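Long-range contacts in PBP5 (Haemophilus influenzae, PDB 3A3J), which removes the C-terminal D-alanyl residue from the sugar-peptide precursors of the bacterial cell wall, acting as a D-alanyl-D-alanine carboxypeptidase: residues Thr11-Met15 with Ala151-Ala155; Gly210-Val214 with Pro233-Glu239; Ala261-Glu267 with Lys279-Asp285; His286-Ile290 with Ile331-Asn335. All coordinates share one frame; numbering follows the deposited sequence.

Contact 1 (Thr11-Met15 with Ala151-Ala155); sequences TYVLM and ARDMA
The methyl of Ala151 is set against Thr11, Tyr12 and Val13 at the start of helix 151-164. Its CB lies only 3.2 Å from Thr11 CG2, tighter than an ordinary carbon-carbon contact, and also touches the backbone carbonyl carbon of Tyr12. Thr11 swings that methyl branch inward because CG2 stands opposite its own backbone N. Alongside, Val13 CB comes to 4.1 Å from Ala151 CB, while the carbonyl oxygen of Ala151 is taken up inside the helix by the N-H of Ala155. One residue on, Arg152 grazes Val13 with its backbone alone, CA to CG1 at 4.4 Å, and its guanidinium leaves the interface for a salt bridge with Asp29. This is sheet-against-helix packing of the serine beta-lactamase-like fold: strand 11-16, an inner member of the five-stranded antiparallel sheet, lies on the helical region, with local axes 7.7 Å apart and crossing at -38°. With alanines facing the strand, the CA atoms of Tyr12 and Ala151 come within 5.4 Å. A turn after Ala151, Ala155 presents its methyl to Val13 CG1 at 3.7 Å, a branch held between backbone N and carbonyl carbon (chi1 89°). Met15 closes the far end, its SD 4.3 Å from Ala155 CB, with the bend at chi3 turning CE toward the Ala155 carbonyl oxygen, at 4.2 Å. Beside this row, Val228 of strand 224-232 touches both Val13 and Ala155.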
# COMPACT_ATOMS: atom_id res chain seq x y z
N THR A 11 0.22 -5.76 17.15
CA THR A 11 0.93 -4.80 16.34
C THR A 11 -0.14 -4.20 15.48
O THR A 11 -1.09 -4.90 15.17
CB THR A 11 1.87 -5.61 15.37
OG1 THR A 11 3.09 -5.95 16.02
CG2 THR A 11 2.11 -4.93 14.14
N TYR A 12 0.02 -2.93 15.06
CA TYR A 12 -0.87 -2.32 14.13
C TYR A 12 -0.39 -0.97 13.64
O TYR A 12 0.46 -0.32 14.26
CB TYR A 12 -2.25 -2.12 14.78
CG TYR A 12 -2.33 -1.15 15.97
CD1 TYR A 12 -2.48 0.24 15.79
CD2 TYR A 12 -2.30 -1.63 17.24
CE1 TYR A 12 -2.60 1.11 16.91
CE2 TYR A 12 -2.42 -0.83 18.29
CZ TYR A 12 -2.58 0.53 18.15
OH TYR A 12 -2.66 1.26 19.32
N VAL A 13 -0.95 -0.50 12.56
CA VAL A 13 -0.55 0.78 12.10
C VAL A 13 -1.78 1.34 11.42
O VAL A 13 -2.59 0.54 10.89
CB VAL A 13 0.64 0.69 11.08
CG1 VAL A 13 0.12 0.54 9.69
CG2 VAL A 13 1.44 1.94 11.10
N LEU A 14 -1.96 2.67 11.44
CA LEU A 14 -2.98 3.30 10.63
C LEU A 14 -2.25 4.40 9.87
O LEU A 14 -1.41 5.10 10.48
CB LEU A 14 -4.02 3.98 11.54
CG LEU A 14 -5.10 4.84 10.81
CD1 LEU A 14 -5.94 3.88 9.91
CD2 LEU A 14 -6.07 5.59 11.76
N MET A 15 -2.57 4.64 8.60
CA MET A 15 -1.75 5.56 7.83
C MET A 15 -2.63 6.18 6.77
O MET A 15 -3.44 5.48 6.20
CB MET A 15 -0.52 4.81 7.21
CG MET A 15 0.07 5.47 5.96
SD MET A 15 1.26 4.47 4.93
CE MET A 15 0.43 4.35 3.39
N ALA A 151 3.70 -4.42 10.33
CA ALA A 151 2.50 -3.66 10.09
C ALA A 151 2.79 -2.53 9.15
O ALA A 151 2.05 -2.29 8.20
CB ALA A 151 1.96 -3.13 11.47
N ARG A 152 3.90 -1.83 9.37
CA ARG A 152 4.22 -0.66 8.51
C ARG A 152 4.60 -1.11 7.10
O ARG A 152 4.22 -0.49 6.10
CB ARG A 152 5.42 0.16 9.11
CG ARG A 152 5.67 1.50 8.33
CD ARG A 152 7.10 1.96 8.37
NE ARG A 152 7.55 2.07 9.76
CZ ARG A 152 7.44 3.21 10.44
NH1 ARG A 152 7.86 3.29 11.69
NH2 ARG A 152 6.89 4.28 9.83
N ASP A 153 5.38 -2.19 7.00
CA ASP A 153 5.79 -2.71 5.65
C ASP A 153 4.56 -3.19 4.87
O ASP A 153 4.36 -2.89 3.64
CB ASP A 153 6.81 -3.84 5.81
CG ASP A 153 8.22 -3.30 6.16
OD1 ASP A 153 8.34 -2.04 6.29
OD2 ASP A 153 9.16 -4.14 6.29
N MET A 154 3.66 -3.82 5.61
CA MET A 154 2.36 -4.23 4.92
C MET A 154 1.51 -3.03 4.56
O MET A 154 0.82 -3.02 3.55
CB MET A 154 1.60 -5.30 5.78
CG MET A 154 2.25 -6.73 5.65
SD MET A 154 1.92 -7.19 3.98
CE MET A 154 3.04 -8.53 3.83
N ALA A 155 1.54 -1.97 5.38
CA ALA A 155 0.82 -0.74 4.92
C ALA A 155 1.47 -0.21 3.66
O ALA A 155 0.80 0.23 2.70
CB ALA A 155 0.77 0.37 6.06

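Contact 2 (Gly210-Val214 with Pro233-Glu239); sequences GYNLV and PTYKGRE. With SO4 (sulfate ion), chain B.
Tyr211 turns its ring beside its own backbone N (chi1 -68°), which lays it under the first turn of helix 235-252, and Arg238 answers with CG between backbone N and carbonyl carbon (chi1 80°) and a chain extended from CG to NE. The Tyr211 ring receives Tyr235 CB over one face, a CH-pi contact of 3.8 Å to the centroid. The two tyrosines lie side by side and point the same way, but the CB of Tyr235, not its ring, covers the face. At the ring edge lie the carbonyl oxygen of Pro233, 3.6 Å from CD2, and NH1 of Arg238; the guanidinium plane stands almost perpendicular to the ring, 86° away. Leu213 packs its CB against the Arg238 aliphatic chain, 4.0 Å from CD. The guanidinium grips a sulfate ion, probably from the crystallisation liquor, through two nearly straight bonds, NH2 to O3 at 2.7 Å and NH1 to O2 at 3.1 Å, a two-pronged hold that fixes its rotation. NH1 also makes a weak, bent bond to the Asn212 carbonyl oxygen. Thr234, the N-cap, accepts the N-H of Gly237 on OG1 at 2.7 Å. Thr203 of strand 197-206 also bonds the sulfate, while Asn212 ND2 is held by Pro34 O near Ser36, probably the acyl-ester-forming residue. In this beta-lactamase-like carboxypeptidase domain, close to the probable substrate-binding Lys202, strand 210-218 lies between strands 197-206 and 224-232, with helix 235-252 packed along one face of the sheet, the local axes 7.7 Å apart.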
# COMPACT_ATOMS: atom_id res chain seq x y z
N GLY A 210 -1.84 -15.06 16.08
CA GLY A 210 -3.23 -14.70 15.87
C GLY A 210 -3.60 -14.39 14.43
O GLY A 210 -2.99 -14.96 13.46
N TYR A 211 -4.59 -13.49 14.31
CA TYR A 211 -5.25 -13.09 13.07
C TYR A 211 -4.82 -11.69 12.58
O TYR A 211 -4.55 -10.80 13.39
CB TYR A 211 -6.77 -13.07 13.26
CG TYR A 211 -7.34 -14.48 13.47
CD1 TYR A 211 -7.73 -15.26 12.38
CD2 TYR A 211 -7.44 -15.03 14.74
CE1 TYR A 211 -8.20 -16.59 12.57
CE2 TYR A 211 -7.93 -16.38 14.95
CZ TYR A 211 -8.29 -17.13 13.88
OH TYR A 211 -8.75 -18.42 14.10
N ASN A 212 -4.79 -11.48 11.27
CA ASN A 212 -4.31 -10.20 10.82
C ASN A 212 -5.14 -9.72 9.66
O ASN A 212 -5.91 -10.48 9.04
CB ASN A 212 -2.76 -10.28 10.55
CG ASN A 212 -2.40 -11.20 9.39
OD1 ASN A 212 -3.18 -11.41 8.44
ND2 ASN A 212 -1.19 -11.69 9.41
N LEU A 213 -5.10 -8.43 9.39
CA LEU A 213 -5.93 -7.94 8.31
C LEU A 213 -5.35 -6.64 7.84
O LEU A 213 -4.90 -5.88 8.64
CB LEU A 213 -7.36 -7.66 8.83
CG LEU A 213 -8.35 -6.85 7.98
CD1 LEU A 213 -8.61 -7.49 6.67
CD2 LEU A 213 -9.73 -6.46 8.68
N VAL A 214 -5.36 -6.38 6.55
CA VAL A 214 -4.99 -5.12 6.00
C VAL A 214 -6.24 -4.53 5.39
O VAL A 214 -6.84 -5.14 4.53
CB VAL A 214 -3.87 -5.33 4.92
CG1 VAL A 214 -3.55 -3.99 4.24
CG2 VAL A 214 -2.65 -5.80 5.63
N PRO A 233 -6.51 -11.77 18.66
CA PRO A 233 -6.92 -13.12 19.12
C PRO A 233 -8.06 -13.78 18.32
O PRO A 233 -8.09 -15.00 18.24
CB PRO A 233 -7.31 -12.91 20.61
CG PRO A 233 -6.43 -11.75 21.03
CD PRO A 233 -6.49 -10.80 19.78
N THR A 234 -8.96 -13.02 17.69
CA THR A 234 -10.14 -13.67 17.12
C THR A 234 -10.37 -13.13 15.74
O THR A 234 -10.00 -11.99 15.44
CB THR A 234 -11.45 -13.43 18.00
OG1 THR A 234 -11.87 -12.07 17.85
CG2 THR A 234 -11.17 -13.67 19.48
N TYR A 235 -10.95 -13.93 14.88
CA TYR A 235 -11.12 -13.48 13.50
C TYR A 235 -12.25 -12.48 13.31
O TYR A 235 -12.27 -11.71 12.33
CB TYR A 235 -11.30 -14.65 12.53
CG TYR A 235 -12.63 -15.36 12.63
CD1 TYR A 235 -13.75 -14.84 12.00
CD2 TYR A 235 -12.77 -16.54 13.35
CE1 TYR A 235 -14.98 -15.49 12.06
CE2 TYR A 235 -14.01 -17.21 13.41
CZ TYR A 235 -15.10 -16.66 12.76
OH TYR A 235 -16.32 -17.28 12.76
N LYS A 236 -13.24 -12.51 14.19
CA LYS A 236 -14.15 -11.37 14.25
C LYS A 236 -13.49 -10.15 14.87
O LYS A 236 -13.74 -9.04 14.43
CB LYS A 236 -15.44 -11.75 14.98
CG LYS A 236 -16.32 -12.67 14.12
CD LYS A 236 -17.48 -13.25 14.97
CE LYS A 236 -18.12 -14.49 14.31
NZ LYS A 236 -19.33 -14.81 15.12
N GLY A 237 -12.68 -10.34 15.91
CA GLY A 237 -11.99 -9.19 16.55
C GLY A 237 -11.17 -8.33 15.58
O GLY A 237 -11.00 -7.08 15.76
N ARG A 238 -10.66 -8.96 14.52
CA ARG A 238 -9.75 -8.24 13.64
C ARG A 238 -10.53 -7.22 12.81
O ARG A 238 -10.07 -6.08 12.60
CB ARG A 238 -8.89 -9.20 12.78
CG ARG A 238 -9.65 -9.72 11.57
CD ARG A 238 -8.87 -10.75 10.84
NE ARG A 238 -9.75 -11.53 9.96
CZ ARG A 238 -9.34 -12.59 9.30
NH1 ARG A 238 -8.06 -12.96 9.39
NH2 ARG A 238 -10.17 -13.29 8.54
N GLU A 239 -11.73 -7.59 12.38
CA GLU A 239 -12.54 -6.58 11.70
C GLU A 239 -13.02 -5.45 12.62
O GLU A 239 -13.09 -4.26 12.20
CB GLU A 239 -13.75 -7.23 11.00
CG GLU A 239 -13.35 -8.33 10.00
CD GLU A 239 -14.57 -9.12 9.54
OE1 GLU A 239 -15.72 -8.68 9.81
OE2 GLU A 239 -14.40 -10.12 8.84
S SO4 B . -8.24 -15.92 6.74
O1 SO4 B . -7.72 -15.45 5.45
O2 SO4 B . -7.42 -15.65 7.92
O3 SO4 B . -9.52 -15.25 6.78
O4 SO4 B . -8.27 -17.43 6.80

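Contact 3 (Ala261-Glu267 with Lys279-Asp285); sequences AGKEISE and KLGAFMD
Leu280 and Ser266 exchange the backbone bonds that pair strand 264-271 with strand 277-281. Leu280 N gives its hydrogen to Ser266 O at 2.8 Å, with the donor 37° out of the carbonyl plane, while Leu280 O receives Ile265 N at 2.8 Å nearly end-on to its carbonyl and, more weakly, Ser266 N. Two residues facing one make a classic beta bulge in this antiparallel hairpin of the C-terminal domain. Gly281 CA makes a CA-H...O contact with Lys263 O, 3.6 Å. Away from the strands, Gly262 N donates to Ala282 O at 2.7 Å in the carbonyl plane, and Ala261 N makes an almost straight bond to Asp285 OD1 (2.9 Å); OD2 of the same aspartate has a weak, long ion pair with Lys257. A water bridges Lys263 O and Ala282 N. On the face bearing Glu267 and Lys279, the lysine chain bends at chi2, chi3 and chi4 to cross Glu264 at about a right angle. Its CE is 3.1 Å from Glu264 OE1, and its NZ continues to a salt bridge with Glu267 OE1, 3.5 Å. Glu267 OE2 is hydrogen-bonded to Ser277 OG, and Glu264 OE2 weakly to Asn340.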
# COMPACT_ATOMS: atom_id res chain seq x y z
N ALA A 261 1.35 19.36 -8.63
CA ALA A 261 2.42 19.06 -9.62
C ALA A 261 2.48 20.09 -10.70
O ALA A 261 1.47 20.39 -11.33
CB ALA A 261 2.19 17.67 -10.26
N GLY A 262 3.66 20.66 -10.93
CA GLY A 262 3.83 21.54 -12.09
C GLY A 262 3.38 22.96 -11.86
O GLY A 262 3.69 23.83 -12.65
N LYS A 263 2.63 23.22 -10.79
CA LYS A 263 2.12 24.57 -10.54
C LYS A 263 3.19 25.56 -9.97
O LYS A 263 3.93 25.26 -9.03
CB LYS A 263 0.97 24.51 -9.57
CG LYS A 263 0.17 25.76 -9.56
CD LYS A 263 -0.42 26.00 -8.18
CE LYS A 263 -1.36 27.17 -8.22
NZ LYS A 263 -2.55 26.71 -8.97
N GLU A 264 3.21 26.77 -10.51
CA GLU A 264 4.14 27.80 -10.03
C GLU A 264 3.48 28.49 -8.89
O GLU A 264 2.44 29.08 -9.08
CB GLU A 264 4.42 28.78 -11.14
CG GLU A 264 5.20 28.10 -12.22
CD GLU A 264 5.39 28.97 -13.44
OE1 GLU A 264 4.82 30.11 -13.47
OE2 GLU A 264 6.11 28.49 -14.37
N ILE A 265 4.03 28.37 -7.70
CA ILE A 265 3.41 29.01 -6.57
C ILE A 265 4.11 30.32 -6.14
O ILE A 265 3.64 31.01 -5.26
CB ILE A 265 3.40 28.05 -5.36
CG1 ILE A 265 4.78 27.92 -4.77
CG2 ILE A 265 2.91 26.63 -5.72
CD1 ILE A 265 4.80 26.97 -3.62
N SER A 266 5.24 30.65 -6.72
CA SER A 266 6.00 31.76 -6.18
C SER A 266 6.98 32.26 -7.22
O SER A 266 7.36 31.51 -8.14
CB SER A 266 6.79 31.25 -4.99
OG SER A 266 7.43 32.31 -4.37
N GLU A 267 7.42 33.50 -7.07
CA GLU A 267 8.49 34.04 -7.92
C GLU A 267 9.61 34.52 -7.02
O GLU A 267 9.36 35.20 -6.00
CB GLU A 267 8.00 35.17 -8.82
CG GLU A 267 8.92 35.48 -10.00
CD GLU A 267 8.57 36.80 -10.68
OE1 GLU A 267 7.38 37.08 -10.92
OE2 GLU A 267 9.50 37.60 -10.94
N LYS A 279 10.43 31.13 -11.14
CA LYS A 279 9.21 30.60 -10.56
C LYS A 279 9.59 29.41 -9.73
O LYS A 279 10.47 28.63 -10.11
CB LYS A 279 8.27 30.20 -11.69
CG LYS A 279 7.62 31.40 -12.35
CD LYS A 279 6.73 32.13 -11.32
CE LYS A 279 5.46 32.74 -11.93
NZ LYS A 279 5.58 34.22 -11.99
N LEU A 280 8.97 29.29 -8.57
CA LEU A 280 9.20 28.17 -7.68
C LEU A 280 7.91 27.35 -7.57
O LEU A 280 6.82 27.89 -7.77
CB LEU A 280 9.57 28.69 -6.28
CG LEU A 280 10.82 29.63 -6.22
CD1 LEU A 280 11.08 30.07 -4.82
CD2 LEU A 280 12.08 29.00 -6.91
N GLY A 281 8.03 26.09 -7.19
CA GLY A 281 6.87 25.22 -6.97
C GLY A 281 7.36 23.82 -6.70
O GLY A 281 8.46 23.66 -6.12
N ALA A 282 6.57 22.82 -7.14
CA ALA A 282 6.84 21.37 -6.97
C ALA A 282 6.38 20.62 -8.23
O ALA A 282 5.35 20.94 -8.84
CB ALA A 282 6.17 20.80 -5.71
N PHE A 283 7.18 19.67 -8.68
CA PHE A 283 6.81 18.89 -9.85
C PHE A 283 5.92 17.67 -9.48
O PHE A 283 5.47 16.93 -10.36
CB PHE A 283 8.05 18.53 -10.70
CG PHE A 283 8.54 19.69 -11.54
CD1 PHE A 283 7.81 20.12 -12.67
CD2 PHE A 283 9.64 20.43 -11.14
CE1 PHE A 283 8.23 21.23 -13.44
CE2 PHE A 283 10.08 21.52 -11.87
CZ PHE A 283 9.36 21.93 -13.04
N MET A 284 5.68 17.48 -8.18
CA MET A 284 4.68 16.49 -7.74
C MET A 284 3.74 17.02 -6.67
O MET A 284 4.10 17.96 -5.90
CB MET A 284 5.37 15.23 -7.24
CG MET A 284 5.55 14.18 -8.39
SD MET A 284 6.10 12.50 -7.82
CE MET A 284 4.70 11.96 -6.78
N ASP A 285 2.54 16.42 -6.64
CA ASP A 285 1.49 16.75 -5.64
C ASP A 285 2.03 16.50 -4.27
O ASP A 285 2.94 15.74 -4.14
CB ASP A 285 0.30 15.81 -5.82
CG ASP A 285 -0.57 16.20 -6.97
OD1 ASP A 285 -0.31 17.23 -7.62
OD2 ASP A 285 -1.56 15.48 -7.20
O HOH W 1 3.54 23.34 -7.12

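Contact 4 (His286-Ile290 with Ile331-Asn335); sequences HFITI and IASAN
His286 meets Ala334 face-on. With CG anti to its backbone N (chi1 -170°), the imidazole is carried over to the facing strand, where the Ala334 methyl sits above one face, 3.5 Å from the ring centroid and 16° off the normal. This CH-pi contact is displaced toward the CE1 and ND1 rim, each being 3.4 Å from Ala334 CB. NE2 comes near Ser333 O, but the angle is too poor for a hydrogen bond. The same imidazole has Ile288 CG2 at its edge, in plane, so two side chains on the same side of strand 286-291 also meet. That CG2 then meets the Ala332 methyl at 3.7 Å. Ile331 adds the third large share: its CD1 touches Ile290 CG2, likewise at 3.7 Å, the two side chains crossing at a slant, and also approaches Ile288 CD1. The strands run antiparallel at 175°, yet their local axes lie 7.9 Å apart: they pack through side chains, as two sheets of the C-terminal domain set face to face. Strand 286-291 pairs with strand 253-259, whose Phe256 touches Ile290. Strand 329-338 lies between strands 318-326 and 277-281 in the mixed sheet, and its Ile331 and Ala332 form a classic beta bulge opposite Tyr324.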
# COMPACT_ATOMS: atom_id res chain seq x y z
N HIS A 286 1.49 17.15 -3.26
CA HIS A 286 1.90 16.89 -1.89
C HIS A 286 0.67 17.02 -1.02
O HIS A 286 -0.24 17.79 -1.38
CB HIS A 286 2.93 17.91 -1.39
CG HIS A 286 3.56 17.52 -0.09
ND1 HIS A 286 4.71 16.77 -0.01
CD2 HIS A 286 3.17 17.75 1.19
CE1 HIS A 286 5.01 16.54 1.26
NE2 HIS A 286 4.08 17.12 2.01
N PHE A 287 0.64 16.30 0.10
CA PHE A 287 -0.59 16.17 0.90
C PHE A 287 -0.17 16.15 2.32
O PHE A 287 0.88 15.60 2.64
CB PHE A 287 -1.38 14.87 0.64
CG PHE A 287 -1.90 14.74 -0.78
CD1 PHE A 287 -3.18 15.19 -1.10
CD2 PHE A 287 -1.15 14.09 -1.75
CE1 PHE A 287 -3.67 15.05 -2.37
CE2 PHE A 287 -1.64 13.97 -3.02
CZ PHE A 287 -2.89 14.45 -3.34
N ILE A 288 -0.96 16.74 3.19
CA ILE A 288 -0.60 16.62 4.58
C ILE A 288 -1.81 16.16 5.37
O ILE A 288 -2.95 16.28 4.92
CB ILE A 288 0.04 17.93 5.16
CG1 ILE A 288 -0.98 19.07 5.22
CG2 ILE A 288 1.28 18.30 4.35
CD1 ILE A 288 -0.59 20.15 6.31
N THR A 289 -1.56 15.60 6.52
CA THR A 289 -2.62 15.17 7.37
C THR A 289 -2.59 15.95 8.69
O THR A 289 -1.58 15.96 9.38
CB THR A 289 -2.49 13.64 7.61
OG1 THR A 289 -2.55 12.94 6.36
CG2 THR A 289 -3.58 13.13 8.59
N ILE A 290 -3.71 16.56 9.05
CA ILE A 290 -3.81 17.44 10.24
C ILE A 290 -5.06 17.11 11.07
O ILE A 290 -5.94 16.44 10.57
CB ILE A 290 -3.95 18.90 9.77
CG1 ILE A 290 -5.23 19.03 8.92
CG2 ILE A 290 -2.68 19.32 9.01
CD1 ILE A 290 -5.06 19.74 7.57
N ILE A 331 4.63 21.04 11.42
CA ILE A 331 3.98 19.76 11.41
C ILE A 331 4.37 18.90 10.22
O ILE A 331 4.34 17.68 10.32
CB ILE A 331 2.47 19.91 11.57
CG1 ILE A 331 1.85 20.61 10.37
CG2 ILE A 331 2.15 20.69 12.88
CD1 ILE A 331 0.38 20.70 10.55
N ALA A 332 4.80 19.54 9.13
CA ALA A 332 4.99 18.88 7.84
C ALA A 332 5.73 19.81 6.88
O ALA A 332 5.47 21.00 6.85
CB ALA A 332 3.62 18.54 7.25
N SER A 333 6.59 19.25 6.03
CA SER A 333 7.37 20.03 5.08
C SER A 333 7.41 19.32 3.73
O SER A 333 6.87 18.24 3.59
CB SER A 333 8.79 20.23 5.62
OG SER A 333 9.68 19.29 5.06
N ALA A 334 8.06 19.91 2.73
CA ALA A 334 8.11 19.36 1.39
C ALA A 334 9.05 20.21 0.56
O ALA A 334 9.08 21.43 0.71
CB ALA A 334 6.76 19.41 0.78
N ASN A 335 9.77 19.60 -0.37
CA ASN A 335 10.72 20.31 -1.17
C ASN A 335 10.11 21.38 -2.02
O ASN A 335 8.97 21.30 -2.40
CB ASN A 335 11.54 19.34 -2.03
CG ASN A 335 12.39 18.45 -1.21
OD1 ASN A 335 12.68 18.75 -0.03
ND2 ASN A 335 12.82 17.37 -1.79

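How the contacts relate
From the N terminus, contact 1 closes the first and longest loop, bringing strand 11-16 against helix 151-164 across much of the carboxypeptidase domain. Contact 2 follows as a short closure joining strand 210-218 to helix 235-252; it shares the five-stranded sheet with contact 1, and the two touch through Met154 and Val214. Contacts 3 and 4 lie in the C-terminal domain: the first closes a hairpin, and 286-290 begins where 279-285 ends, its strand then packing against 331-335 some forty residues later. Both reach the same mixed sheet, in which strands 277-281 and 329-338 are neighbours. None of the four loops encloses or crosses another.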